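Local coordinates for tricorn protease (Thermoplasma acidophilum, PDB 1K32), which degrades peptides as a serine protease and probably works downstream of the proteasome, with beta-propeller domains thought to gate substrate passage, at residues D425-G438 with D474-L486. Residues are numbered along the deposited sequence; the frame is centred on the assembly and turned at random.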
ATOM      1  N   ASP A 425      44.398  -4.948   4.067  1.00 19.13           N
ATOM      2  CA  ASP A 425      43.170  -4.539   4.761  1.00 20.39           C
ATOM      3  C   ASP A 425      43.479  -3.337   5.679  1.00 19.37           C
ATOM      4  O   ASP A 425      43.994  -3.508   6.781  1.00 18.11           O
ATOM      5  CB  ASP A 425      42.623  -5.728   5.579  1.00 20.63           C
ATOM      6  CG  ASP A 425      41.234  -5.470   6.165  1.00 20.93           C
ATOM      7  OD1 ASP A 425      40.658  -6.409   6.767  1.00 21.84           O
ATOM      8  OD2 ASP A 425      40.717  -4.345   6.033  1.00 18.45           O
ATOM      9  N   PHE A 426      43.174  -2.126   5.204  1.00 19.23           N
ATOM     10  CA  PHE A 426      43.432  -0.901   5.971  1.00 19.65           C
ATOM     11  C   PHE A 426      42.378   0.159   5.729  1.00 20.07           C
ATOM     12  O   PHE A 426      41.637   0.092   4.754  1.00 18.85           O
ATOM     13  CB  PHE A 426      44.813  -0.309   5.641  1.00 19.44           C
ATOM     14  CG  PHE A 426      45.053  -0.050   4.168  1.00 21.60           C
ATOM     15  CD1 PHE A 426      45.860  -0.904   3.423  1.00 20.97           C
ATOM     16  CD2 PHE A 426      44.516   1.073   3.540  1.00 21.19           C
ATOM     17  CE1 PHE A 426      46.135  -0.641   2.076  1.00 21.87           C
ATOM     18  CE2 PHE A 426      44.788   1.343   2.190  1.00 20.68           C
ATOM     19  CZ  PHE A 426      45.596   0.491   1.461  1.00 19.07           C
ATOM     20  N   THR A 427      42.331   1.147   6.616  1.00 20.67           N
ATOM     21  CA  THR A 427      41.358   2.229   6.504  1.00 22.69           C
ATOM     22  C   THR A 427      41.963   3.512   7.081  1.00 23.68           C
ATOM     23  O   THR A 427      42.881   3.460   7.894  1.00 22.23           O
ATOM     24  CB  THR A 427      40.040   1.867   7.260  1.00 21.26           C
ATOM     25  OG1 THR A 427      38.999   2.758   6.859  1.00 22.10           O
ATOM     26  CG2 THR A 427      40.226   1.965   8.782  1.00 21.07           C
ATOM     27  N   ILE A 428      41.451   4.660   6.653  1.00 22.68           N
ATOM     28  CA  ILE A 428      41.966   5.942   7.126  1.00 23.72           C
ATOM     29  C   ILE A 428      40.861   6.739   7.785  1.00 23.60           C
ATOM     30  O   ILE A 428      39.793   6.899   7.190  1.00 24.48           O
ATOM     31  CB  ILE A 428      42.505   6.792   5.955  1.00 22.02           C
ATOM     32  CG1 ILE A 428      43.394   5.935   5.061  1.00 22.19           C
ATOM     33  CG2 ILE A 428      43.280   7.998   6.499  1.00 21.80           C
ATOM     34  CD1 ILE A 428      43.816   6.624   3.797  1.00 21.84           C
ATOM     35  N   SER A 429      41.118   7.257   8.991  1.00 22.40           N
ATOM     36  CA  SER A 429      40.122   8.060   9.710  1.00 22.21           C
ATOM     37  C   SER A 429      39.748   9.301   8.903  1.00 22.91           C
ATOM     38  O   SER A 429      40.566   9.815   8.132  1.00 23.23           O
ATOM     39  CB  SER A 429      40.645   8.473  11.098  1.00 24.29           C
ATOM     40  OG  SER A 429      41.867   9.206  11.027  1.00 24.53           O
ATOM     41  N   ASP A 430      38.521   9.786   9.078  1.00 23.96           N
ATOM     42  CA  ASP A 430      38.065  10.958   8.334  1.00 26.01           C
ATOM     43  C   ASP A 430      38.880  12.227   8.574  1.00 26.95           C
ATOM     44  O   ASP A 430      38.956  13.075   7.694  1.00 26.84           O
ATOM     45  CB  ASP A 430      36.594  11.256   8.623  1.00 28.89           C
ATOM     46  CG  ASP A 430      35.649  10.307   7.905  1.00 32.60           C
ATOM     47  OD1 ASP A 430      34.473  10.680   7.727  1.00 34.34           O
ATOM     48  OD2 ASP A 430      36.074   9.193   7.528  1.00 33.94           O
ATOM     49  N   ASN A 431      39.473  12.365   9.757  1.00 26.64           N
ATOM     50  CA  ASN A 431      40.284  13.539  10.047  1.00 28.75           C
ATOM     51  C   ASN A 431      41.740  13.303   9.625  1.00 29.87           C
ATOM     52  O   ASN A 431      42.632  14.085   9.965  1.00 28.14           O
ATOM     53  CB  ASN A 431      40.213  13.903  11.539  1.00 27.76           C
ATOM     54  CG  ASN A 431      40.748  12.808  12.439  1.00 27.42           C
ATOM     55  OD1 ASN A 431      41.454  11.910  11.989  1.00 25.25           O
ATOM     56  ND2 ASN A 431      40.421  12.889  13.724  1.00 24.43           N
ATOM     57  N   SER A 432      41.964  12.215   8.888  1.00 28.98           N
ATOM     58  CA  SER A 432      43.291  11.856   8.369  1.00 28.87           C
ATOM     59  C   SER A 432      44.381  11.638   9.414  1.00 27.83           C
ATOM     60  O   SER A 432      45.570  11.646   9.090  1.00 29.20           O
ATOM     61  CB  SER A 432      43.755  12.924   7.372  1.00 29.45           C
ATOM     62  OG  SER A 432      42.799  13.101   6.337  1.00 31.68           O
ATOM     63  N   ARG A 433      43.991  11.418  10.663  1.00 28.02           N
ATOM     64  CA  ARG A 433      44.976  11.226  11.719  1.00 27.65           C
ATOM     65  C   ARG A 433      45.440   9.786  11.994  1.00 26.75           C
ATOM     66  O   ARG A 433      46.603   9.569  12.349  1.00 24.91           O
ATOM     67  CB  ARG A 433      44.468  11.849  13.017  1.00 29.23           C
ATOM     68  CG  ARG A 433      45.389  11.597  14.191  1.00 34.19           C
ATOM     69  CD  ARG A 433      45.180  12.605  15.299  1.00 35.30           C
ATOM     70  NE  ARG A 433      45.971  12.255  16.470  1.00 35.34           N
ATOM     71  CZ  ARG A 433      45.983  12.953  17.599  1.00 36.21           C
ATOM     72  NH1 ARG A 433      46.732  12.554  18.619  1.00 35.28           N
ATOM     73  NH2 ARG A 433      45.251  14.055  17.703  1.00 35.36           N
ATOM     74  N   PHE A 434      44.548   8.814  11.831  1.00 22.65           N
ATOM     75  CA  PHE A 434      44.899   7.426  12.102  1.00 23.70           C
ATOM     76  C   PHE A 434      44.722   6.497  10.903  1.00 23.56           C
ATOM     77  O   PHE A 434      43.879   6.722  10.024  1.00 21.26           O
ATOM     78  CB  PHE A 434      44.049   6.861  13.255  1.00 24.62           C
ATOM     79  CG  PHE A 434      43.884   7.794  14.415  1.00 25.00           C
ATOM     80  CD1 PHE A 434      42.754   8.592  14.529  1.00 26.37           C
ATOM     81  CD2 PHE A 434      44.855   7.869  15.410  1.00 26.02           C
ATOM     82  CE1 PHE A 434      42.595   9.452  15.622  1.00 26.87           C
ATOM     83  CE2 PHE A 434      44.700   8.726  16.502  1.00 23.25           C
ATOM     84  CZ  PHE A 434      43.574   9.514  16.607  1.00 24.88           C
ATOM     85  N   ILE A 435      45.522   5.440  10.896  1.00 22.63           N
ATOM     86  CA  ILE A 435      45.458   4.429   9.856  1.00 23.39           C
ATOM     87  C   ILE A 435      45.374   3.108  10.614  1.00 23.35           C
ATOM     88  O   ILE A 435      46.283   2.749  11.363  1.00 21.80           O
ATOM     89  CB  ILE A 435      46.725   4.465   8.953  1.00 25.99           C
ATOM     90  CG1 ILE A 435      46.879   5.864   8.334  1.00 26.70           C
ATOM     91  CG2 ILE A 435      46.626   3.403   7.854  1.00 24.59           C
ATOM     92  CD1 ILE A 435      48.107   6.047   7.456  1.00 24.59           C
ATOM     93  N   ALA A 436      44.260   2.406  10.458  1.00 22.23           N
ATOM     94  CA  ALA A 436      44.080   1.123  11.126  1.00 21.52           C
ATOM     95  C   ALA A 436      44.219   0.052  10.060  1.00 20.89           C
ATOM     96  O   ALA A 436      43.694   0.200   8.957  1.00 20.25           O
ATOM     97  CB  ALA A 436      42.700   1.049  11.776  1.00 23.53           C
ATOM     98  N   TYR A 437      44.915  -1.029  10.393  1.00 18.50           N
ATOM     99  CA  TYR A 437      45.135  -2.101   9.435  1.00 17.86           C
ATOM    100  C   TYR A 437      45.333  -3.469  10.085  1.00 19.20           C
ATOM    101  O   TYR A 437      45.821  -3.567  11.216  1.00 19.74           O
ATOM    102  CB  TYR A 437      46.360  -1.764   8.580  1.00 18.31           C
ATOM    103  CG  TYR A 437      47.598  -1.451   9.398  1.00 15.95           C
ATOM    104  CD1 TYR A 437      48.542  -2.435   9.686  1.00 18.62           C
ATOM    105  CD2 TYR A 437      47.816  -0.169   9.899  1.00 19.56           C
ATOM    106  CE1 TYR A 437      49.679  -2.151  10.456  1.00 17.74           C
ATOM    107  CE2 TYR A 437      48.953   0.133  10.677  1.00 17.16           C
ATOM    108  CZ  TYR A 437      49.873  -0.863  10.951  1.00 19.10           C
ATOM    109  OH  TYR A 437      50.959  -0.582  11.757  1.00 20.11           O
ATOM    110  N   GLY A 438      44.924  -4.517   9.365  1.00 18.68           N
ATOM    111  CA  GLY A 438      45.097  -5.877   9.840  1.00 18.26           C
ATOM    112  C   GLY A 438      46.557  -6.263   9.648  1.00 20.12           C
ATOM    113  O   GLY A 438      47.094  -6.201   8.527  1.00 21.71           O
ATOM    114  N   ASP A 474      41.589 -10.671  13.205  1.00 18.45           N
ATOM    115  CA  ASP A 474      40.832  -9.428  13.312  1.00 14.96           C
ATOM    116  C   ASP A 474      40.966  -8.685  11.991  1.00 15.59           C
ATOM    117  O   ASP A 474      42.049  -8.607  11.417  1.00 15.34           O
ATOM    118  CB  ASP A 474      41.372  -8.624  14.490  1.00 18.85           C
ATOM    119  CG  ASP A 474      41.286  -9.407  15.786  1.00 18.75           C
ATOM    120  OD1 ASP A 474      42.315  -9.516  16.478  1.00 19.54           O
ATOM    121  OD2 ASP A 474      40.186  -9.928  16.101  1.00 16.71           O
ATOM    122  N   TYR A 475      39.861  -8.148  11.490  1.00 14.91           N
ATOM    123  CA  TYR A 475      39.914  -7.525  10.187  1.00 14.51           C
ATOM    124  C   TYR A 475      38.880  -6.431   9.961  1.00 13.82           C
ATOM    125  O   TYR A 475      38.193  -6.000  10.891  1.00 12.73           O
ATOM    126  CB  TYR A 475      39.764  -8.631   9.118  1.00 15.51           C
ATOM    127  CG  TYR A 475      38.489  -9.450   9.259  1.00 17.43           C
ATOM    128  CD1 TYR A 475      37.456  -9.357   8.310  1.00 17.04           C
ATOM    129  CD2 TYR A 475      38.287 -10.273  10.372  1.00 17.21           C
ATOM    130  CE1 TYR A 475      36.248 -10.069   8.474  1.00 15.58           C
ATOM    131  CE2 TYR A 475      37.084 -10.979  10.547  1.00 16.49           C
ATOM    132  CZ  TYR A 475      36.075 -10.870   9.603  1.00 18.28           C
ATOM    133  OH  TYR A 475      34.884 -11.532   9.820  1.00 18.00           O
ATOM    134  N   ALA A 476      38.811  -5.965   8.715  1.00 13.58           N
ATOM    135  CA  ALA A 476      37.859  -4.931   8.308  1.00 15.60           C
ATOM    136  C   ALA A 476      37.714  -3.706   9.229  1.00 16.58           C
ATOM    137  O   ALA A 476      36.603  -3.315   9.590  1.00 16.94           O
ATOM    138  CB  ALA A 476      36.457  -5.586   8.068  1.00 15.86           C
ATOM    139  N   PRO A 477      38.836  -3.078   9.630  1.00 16.93           N
ATOM    140  CA  PRO A 477      38.688  -1.899  10.501  1.00 15.82           C
ATOM    141  C   PRO A 477      37.953  -0.745   9.802  1.00 16.10           C
ATOM    142  O   PRO A 477      38.100  -0.522   8.599  1.00 14.07           O
ATOM    143  CB  PRO A 477      40.133  -1.524  10.838  1.00 15.10           C
ATOM    144  CG  PRO A 477      40.903  -1.990   9.593  1.00 17.16           C
ATOM    145  CD  PRO A 477      40.257  -3.352   9.328  1.00 15.40           C
ATOM    146  N   ALA A 478      37.164  -0.006  10.565  1.00 17.17           N
ATOM    147  CA  ALA A 478      36.436   1.135  10.026  1.00 18.19           C
ATOM    148  C   ALA A 478      36.166   2.144  11.138  1.00 18.65           C
ATOM    149  O   ALA A 478      35.600   1.785  12.176  1.00 18.57           O
ATOM    150  CB  ALA A 478      35.119   0.674   9.390  1.00 17.55           C
ATOM    151  N   PHE A 479      36.611   3.388  10.944  1.00 17.57           N
ATOM    152  CA  PHE A 479      36.381   4.446  11.931  1.00 19.78           C
ATOM    153  C   PHE A 479      35.008   5.062  11.682  1.00 19.66           C
ATOM    154  O   PHE A 479      34.509   5.011  10.574  1.00 17.78           O
ATOM    155  CB  PHE A 479      37.418   5.578  11.812  1.00 18.35           C
ATOM    156  CG  PHE A 479      38.811   5.177  12.174  1.00 17.04           C
ATOM    157  CD1 PHE A 479      39.723   4.816  11.190  1.00 19.60           C
ATOM    158  CD2 PHE A 479      39.209   5.149  13.499  1.00 17.77           C
ATOM    159  CE1 PHE A 479      41.016   4.429  11.523  1.00 18.98           C
ATOM    160  CE2 PHE A 479      40.497   4.767  13.852  1.00 19.00           C
ATOM    161  CZ  PHE A 479      41.407   4.403  12.858  1.00 19.77           C
ATOM    162  N   ASP A 480      34.394   5.626  12.716  1.00 21.65           N
ATOM    163  CA  ASP A 480      33.109   6.292  12.521  1.00 24.07           C
ATOM    164  C   ASP A 480      33.422   7.688  11.974  1.00 25.55           C
ATOM    165  O   ASP A 480      34.569   8.141  12.027  1.00 25.10           O
ATOM    166  CB  ASP A 480      32.302   6.371  13.832  1.00 25.17           C
ATOM    167  CG  ASP A 480      33.096   6.952  14.993  1.00 27.08           C
ATOM    168  OD1 ASP A 480      32.561   6.955  16.125  1.00 28.90           O
ATOM    169  OD2 ASP A 480      34.242   7.402  14.791  1.00 26.96           O
ATOM    170  N   ALA A 481      32.412   8.356  11.436  1.00 26.07           N
ATOM    171  CA  ALA A 481      32.597   9.678  10.845  1.00 27.37           C
ATOM    172  C   ALA A 481      33.336  10.694  11.726  1.00 27.88           C
ATOM    173  O   ALA A 481      34.170  11.450  11.240  1.00 28.02           O
ATOM    174  CB  ALA A 481      31.242  10.242  10.425  1.00 27.32           C
ATOM    175  N   ASP A 482      33.038  10.706  13.017  1.00 29.15           N
ATOM    176  CA  ASP A 482      33.666  11.655  13.930  1.00 30.56           C
ATOM    177  C   ASP A 482      35.061  11.247  14.385  1.00 28.95           C
ATOM    178  O   ASP A 482      35.658  11.921  15.213  1.00 28.85           O
ATOM    179  CB  ASP A 482      32.775  11.869  15.161  1.00 33.55           C
ATOM    180  CG  ASP A 482      31.489  12.611  14.835  1.00 38.37           C
ATOM    181  OD1 ASP A 482      30.657  12.781  15.757  1.00 42.00           O
ATOM    182  OD2 ASP A 482      31.302  13.026  13.665  1.00 40.30           O
ATOM    183  N   SER A 483      35.579  10.147  13.851  1.00 28.47           N
ATOM    184  CA  SER A 483      36.903   9.678  14.244  1.00 27.25           C
ATOM    185  C   SER A 483      37.025   9.493  15.769  1.00 28.46           C
ATOM    186  O   SER A 483      38.038   9.865  16.366  1.00 27.91           O
ATOM    187  CB  SER A 483      37.975  10.679  13.772  1.00 28.64           C
ATOM    188  OG  SER A 483      38.021  10.781  12.359  1.00 24.78           O
ATOM    189  N   LYS A 484      36.005   8.920  16.400  1.00 25.84           N
ATOM    190  CA  LYS A 484      36.042   8.718  17.848  1.00 26.39           C
ATOM    191  C   LYS A 484      36.037   7.253  18.278  1.00 23.51           C
ATOM    192  O   LYS A 484      36.405   6.926  19.402  1.00 21.42           O
ATOM    193  CB  LYS A 484      34.875   9.459  18.517  1.00 27.99           C
ATOM    194  CG  LYS A 484      35.003  10.982  18.443  1.00 31.93           C
ATOM    195  CD  LYS A 484      34.027  11.675  19.376  1.00 37.01           C
ATOM    196  CE  LYS A 484      34.044  13.194  19.182  1.00 39.83           C
ATOM    197  NZ  LYS A 484      35.410  13.784  19.307  1.00 40.62           N
ATOM    198  N   ASN A 485      35.626   6.376  17.374  1.00 22.92           N
ATOM    199  CA  ASN A 485      35.580   4.950  17.656  1.00 21.77           C
ATOM    200  C   ASN A 485      36.087   4.155  16.460  1.00 21.63           C
ATOM    201  O   ASN A 485      35.882   4.543  15.316  1.00 20.34           O
ATOM    202  CB  ASN A 485      34.148   4.515  17.978  1.00 22.15           C
ATOM    203  CG  ASN A 485      33.585   5.220  19.205  1.00 22.73           C
ATOM    204  OD1 ASN A 485      32.968   6.280  19.103  1.00 25.07           O
ATOM    205  ND2 ASN A 485      33.830   4.650  20.370  1.00 20.81           N
ATOM    206  N   LEU A 486      36.761   3.045  16.737  1.00 22.39           N
ATOM    207  CA  LEU A 486      37.257   2.180  15.679  1.00 21.14           C
ATOM    208  C   LEU A 486      36.437   0.900  15.752  1.00 20.17           C
ATOM    209  O   LEU A 486      36.403   0.240  16.788  1.00 20.11           O
ATOM    210  CB  LEU A 486      38.742   1.845  15.878  1.00 19.35           C
ATOM    211  CG  LEU A 486      39.368   0.860  14.876  1.00 21.59           C
ATOM    212  CD1 LEU A 486      39.347   1.460  13.464  1.00 20.16           C
ATOM    213  CD2 LEU A 486      40.822   0.553  15.294  1.00 24.19           C
TER
HETATM  214  O   HOH W   1      39.300  -1.908   6.268  1.00 35.64           O
HETATM  215  O   HOH W   2      37.401   4.150   8.277  1.00 22.10           O
HETATM  216  O   HOH W   3      36.945   8.432  10.738  1.00 36.21           O
HETATM  217  O   HOH W   4      33.562  12.967   8.678  1.00 36.85           O
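With CG anti to the carbonyl carbon (chi1 -67°), the Phe479 ring stands between Ser429 and Leu486. Ser429 CB lies 4.0 Å from the ring centroid and 19° off the ring normal, a CH-pi contact over one face; Leu486 CD1 sits above the opposite face. At the ring's far end CZ meets Phe434 CB at 3.6 Å and Ala436 CB. Asp425 swings its carboxylate away from its own N (chi1 -171°) toward 474-479, where OD1 accepts Ala476 N on its syn side at 2.7 Å, while OD2 and Pro477 O share a water. These contacts join neighbouring four-stranded blades of a beta propeller: strands 426-428 and 474-479 are the first of their sheets and run parallel, axes 6.3 Å apart, without direct backbone bonding. A second water links Thr427 OG1 to Phe479 N. At the type I turns 429-432 and 480-483, Asn431 ND2 lies against Ser483 CB at 3.3 Å, and OD1 accepts Ser429 OG and Arg433 N from opposite faces of its amide plane, the latter bond forming an Asx turn. Losing that carboxamide to an alanine here is likely to rob both donors of their common acceptor, undo the Asx turn and open a gap beside Ser483 CB. Asp430 bonds a water held also by Ala481 O and forms salt bridges with Arg388 and Arg619.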